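Local coordinates for Tas1 (PDB 6OX6), which poisons competing bacteria by pyrophosphorylating adenosine nucleotides to (p)ppApp, which drains their ADP and ATP and upsets central metabolism, at residues A258-A261 / E262-V266; M352-K355 / A356-G360. All coordinates share one frame; numbering follows the deposited sequence.

Interaction 1. Residues A258-A261 / E262-V266; sequences AAKA and EIDAV
Asp264 lies one helical turn beyond Lys260 and meets it twice, through the backbone and through the side chain. The backbone link is the firmer: Asp264 N donates to Lys260 O over 2.7 Å. Ile263 N reaches Ala259 O at 2.8 Å. On one flank Glu262 N bonds to Ala258 O at 3.1 Å. On the other, Ala265 N bonds to Ala261 O at 2.9 Å. Four consecutive carbonyls are thus each matched by the amide four residues on.

Among the side chains, Lys260 runs extended from CA to CE and bends only at the last torsion (chi4 -51°), which turns NZ toward the carboxylate of Asp264. The two form an i to i+4 salt bridge, but NZ and OD2 are modelled too close, so its exact geometry is doubtful. The other oxygen of that buried carboxylate, OD1, is securely satisfied by Asn310 ND2 on the neighbouring strand 308-313, whereas OD2 is left with the doubtful lysine contact. Glu262 directs its extended chain to the hairpin turn instead, where OE2 accepts from Lys355 N. Ile263 turns CG1 back onto the preceding turn, 3.3 Å from Ala259 O, while its side chain also packs on Ala308 and Ile362.

All this is characteristic of an alpha-helix packed on a mixed sheet: its backbone polar groups are paired along the axis, and Ala259 and Ile263 belong to the face that meets the strands.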
# COMPACT_ATOMS: atom_id res chain seq x y z
N ALA A 258 15.19 10.94 -11.46
CA ALA A 258 16.33 10.05 -11.30
C ALA A 258 15.96 8.80 -10.51
O ALA A 258 16.48 7.71 -10.77
CB ALA A 258 17.48 10.78 -10.61
N ALA A 259 15.08 8.94 -9.51
CA ALA A 259 14.64 7.74 -8.80
C ALA A 259 13.85 6.83 -9.73
O ALA A 259 14.03 5.60 -9.71
CB ALA A 259 13.83 8.12 -7.57
N LYS A 260 13.03 7.42 -10.60
CA LYS A 260 12.27 6.63 -11.56
C LYS A 260 13.19 5.81 -12.44
O LYS A 260 13.05 4.58 -12.54
CB LYS A 260 11.38 7.54 -12.40
CG LYS A 260 10.48 6.78 -13.37
CD LYS A 260 10.09 7.65 -14.55
CE LYS A 260 8.98 7.02 -15.36
NZ LYS A 260 9.23 5.60 -15.75
N ALA A 261 14.18 6.47 -13.07
CA ALA A 261 15.13 5.75 -13.91
C ALA A 261 15.77 4.61 -13.15
O ALA A 261 15.91 3.50 -13.66
CB ALA A 261 16.20 6.72 -14.44
N GLU A 262 16.15 4.87 -11.89
CA GLU A 262 16.79 3.83 -11.10
C GLU A 262 15.86 2.66 -10.83
O GLU A 262 16.22 1.50 -11.07
CB GLU A 262 17.31 4.44 -9.80
CG GLU A 262 18.24 3.55 -9.03
CD GLU A 262 18.98 4.31 -7.95
OE1 GLU A 262 19.05 5.56 -8.03
OE2 GLU A 262 19.47 3.65 -7.01
N ILE A 263 14.65 2.92 -10.32
CA ILE A 263 13.78 1.78 -10.02
C ILE A 263 13.30 1.11 -11.31
O ILE A 263 13.10 -0.11 -11.35
CB ILE A 263 12.60 2.16 -9.10
CG1 ILE A 263 11.72 3.26 -9.70
CG2 ILE A 263 13.10 2.51 -7.67
CD1 ILE A 263 10.41 3.45 -8.90
N ASP A 264 13.12 1.89 -12.39
CA ASP A 264 12.73 1.28 -13.67
C ASP A 264 13.83 0.39 -14.24
O ASP A 264 13.53 -0.64 -14.85
CB ASP A 264 12.36 2.36 -14.69
CG ASP A 264 10.96 2.92 -14.48
OD1 ASP A 264 10.23 2.46 -13.55
OD2 ASP A 264 10.57 3.83 -15.26
N ALA A 265 15.10 0.75 -14.04
CA ALA A 265 16.18 -0.11 -14.52
C ALA A 265 16.18 -1.45 -13.78
O ALA A 265 16.24 -2.51 -14.41
CB ALA A 265 17.53 0.61 -14.38
N VAL A 266 16.09 -1.42 -12.44
CA VAL A 266 16.09 -2.68 -11.70
C VAL A 266 14.80 -3.46 -11.96
O VAL A 266 14.82 -4.70 -12.07
CB VAL A 266 16.33 -2.42 -10.20
CG1 VAL A 266 15.43 -1.32 -9.72
CG2 VAL A 266 16.05 -3.68 -9.38

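Interaction 2. Residues M352-K355 / A356-G360; sequences MNTK and AGIPG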
# COMPACT_ATOMS: atom_id res chain seq x y z
N MSE A 352 12.28 1.19 -2.25
CA MSE A 352 13.70 1.22 -2.47
C MSE A 352 14.26 2.60 -2.28
O MSE A 352 13.74 3.56 -2.87
CB MSE A 352 14.00 0.85 -3.91
CG MSE A 352 13.89 -0.65 -4.14
SE MSE A 352 15.58 -1.32 -4.89
CE MSE A 352 16.76 -0.46 -3.57
N ASN A 353 15.30 2.73 -1.46
CA ASN A 353 15.96 4.02 -1.30
C ASN A 353 16.98 4.16 -2.43
O ASN A 353 18.01 3.49 -2.44
CB ASN A 353 16.63 4.13 0.06
CG ASN A 353 15.63 4.35 1.19
OD1 ASN A 353 14.51 4.79 0.96
ND2 ASN A 353 16.05 4.07 2.43
N THR A 354 16.69 5.02 -3.40
CA THR A 354 17.51 5.10 -4.59
C THR A 354 18.67 6.06 -4.39
O THR A 354 18.65 6.94 -3.53
CB THR A 354 16.71 5.59 -5.78
OG1 THR A 354 16.18 6.89 -5.47
CG2 THR A 354 15.54 4.65 -6.05
N LYS A 355 19.67 5.92 -5.27
CA LYS A 355 20.86 6.77 -5.24
C LYS A 355 20.52 8.25 -5.29
O LYS A 355 21.31 9.07 -4.80
CB LYS A 355 21.79 6.40 -6.40
CG LYS A 355 22.50 5.08 -6.17
CD LYS A 355 23.67 4.89 -7.13
CE LYS A 355 23.48 3.67 -8.03
NZ LYS A 355 22.44 3.91 -9.10
N ALA A 356 19.37 8.61 -5.86
CA ALA A 356 18.99 10.02 -5.93
C ALA A 356 18.53 10.58 -4.59
O ALA A 356 18.27 11.79 -4.50
CB ALA A 356 17.89 10.21 -6.97
N GLY A 357 18.40 9.74 -3.56
CA GLY A 357 18.08 10.21 -2.23
C GLY A 357 16.61 10.23 -1.89
O GLY A 357 16.22 10.89 -0.91
N ILE A 358 15.76 9.57 -2.68
CA ILE A 358 14.35 9.44 -2.34
C ILE A 358 13.93 8.00 -2.58
O ILE A 358 14.59 7.25 -3.32
CB ILE A 358 13.46 10.40 -3.15
CG1 ILE A 358 13.47 10.02 -4.62
CG2 ILE A 358 13.82 11.86 -2.87
CD1 ILE A 358 12.14 10.24 -5.28
N PRO A 359 12.83 7.57 -1.97
CA PRO A 359 12.38 6.19 -2.14
C PRO A 359 11.66 5.98 -3.46
O PRO A 359 11.00 6.87 -4.01
CB PRO A 359 11.45 5.96 -0.94
CG PRO A 359 11.83 7.02 0.05
CD PRO A 359 12.23 8.22 -0.80
N GLY A 360 11.83 4.78 -4.01
CA GLY A 360 11.04 4.32 -5.13
C GLY A 360 10.18 3.15 -4.68
O GLY A 360 10.57 2.40 -3.79
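Backbone hydrogen bonds first join Met352, present as selenomethionine, to Gly360. Met352 N donates to Gly360 O at 2.6 Å, and Gly360 N returns a bond to Met352 O at 2.5 Å. This reciprocal pair is the antiparallel hydrogen-bonded kind. One step nearer the turn, Asn353 and Pro359 form a non-hydrogen-bonded pair, a place where the missing amide hydrogen of proline costs no cross-strand bond. Beyond it, Thr354 N reaches Ile358 O (3.1 Å), and Gly357 N closes the turn on Thr354 O (2.8 Å).

The side-chain hydrogen bond belongs to Thr354. Its OG1 sits between the backbone N and the carbonyl carbon (chi1 59°), which swings the hydroxyl across the mouth of the turn to donate to Ile358 O over 2.7 Å. That carbonyl therefore takes two donors from one residue, amide and hydroxyl, and the threonine side chain is fixed in rotation. The methyl CG2 is thereby turned toward the Gly360 side, while helix 256-273 lies against this threonine.

Weaker contacts complete the account. Pro359 CA offers its hydrogen to Met352 O at 3.0 Å, adding a CA-H...O contact to the strand pairing. On the sheet face shared by Asn353 and Pro359, amide oxygen OD1 of Asn353 comes 3.6 Å from ring carbon CG of Pro359, the two side chains crossing at a slant.

The type I turn from Thr354 to Gly357 ends in a G1 beta bulge. With phi at 92°, a CB on Gly357 would jam against the carbonyl O of Ala356, a conflict that glycine avoids. Together these features define a beta hairpin, in which a tight turn joins antiparallel strands 347-353 and 359-365 of the mixed sheet.

Overall arrangement
From the N terminus, the chain passes the short helix 249-253 and enters helix 256-273, where interaction 1 spans successive helical turns without closing any longer loop. Nearly ninety residues later, after strands 277-280, 308-313 and 332-336 have passed, interaction 2 closes the short hairpin between strands 347-353 and 359-365. The two are in series, neither nested nor crossed, yet their centres are only about 9 Å apart. The hairpin end packs against the helix: Ala259 CB rests on Thr354 OG1 at 3.4 Å and on Ile358 CG1 at 3.5 Å. Sequence-local contacts thus shape two elements, whose meeting ties a helix near the start of the modelled chain to the mixed sheet.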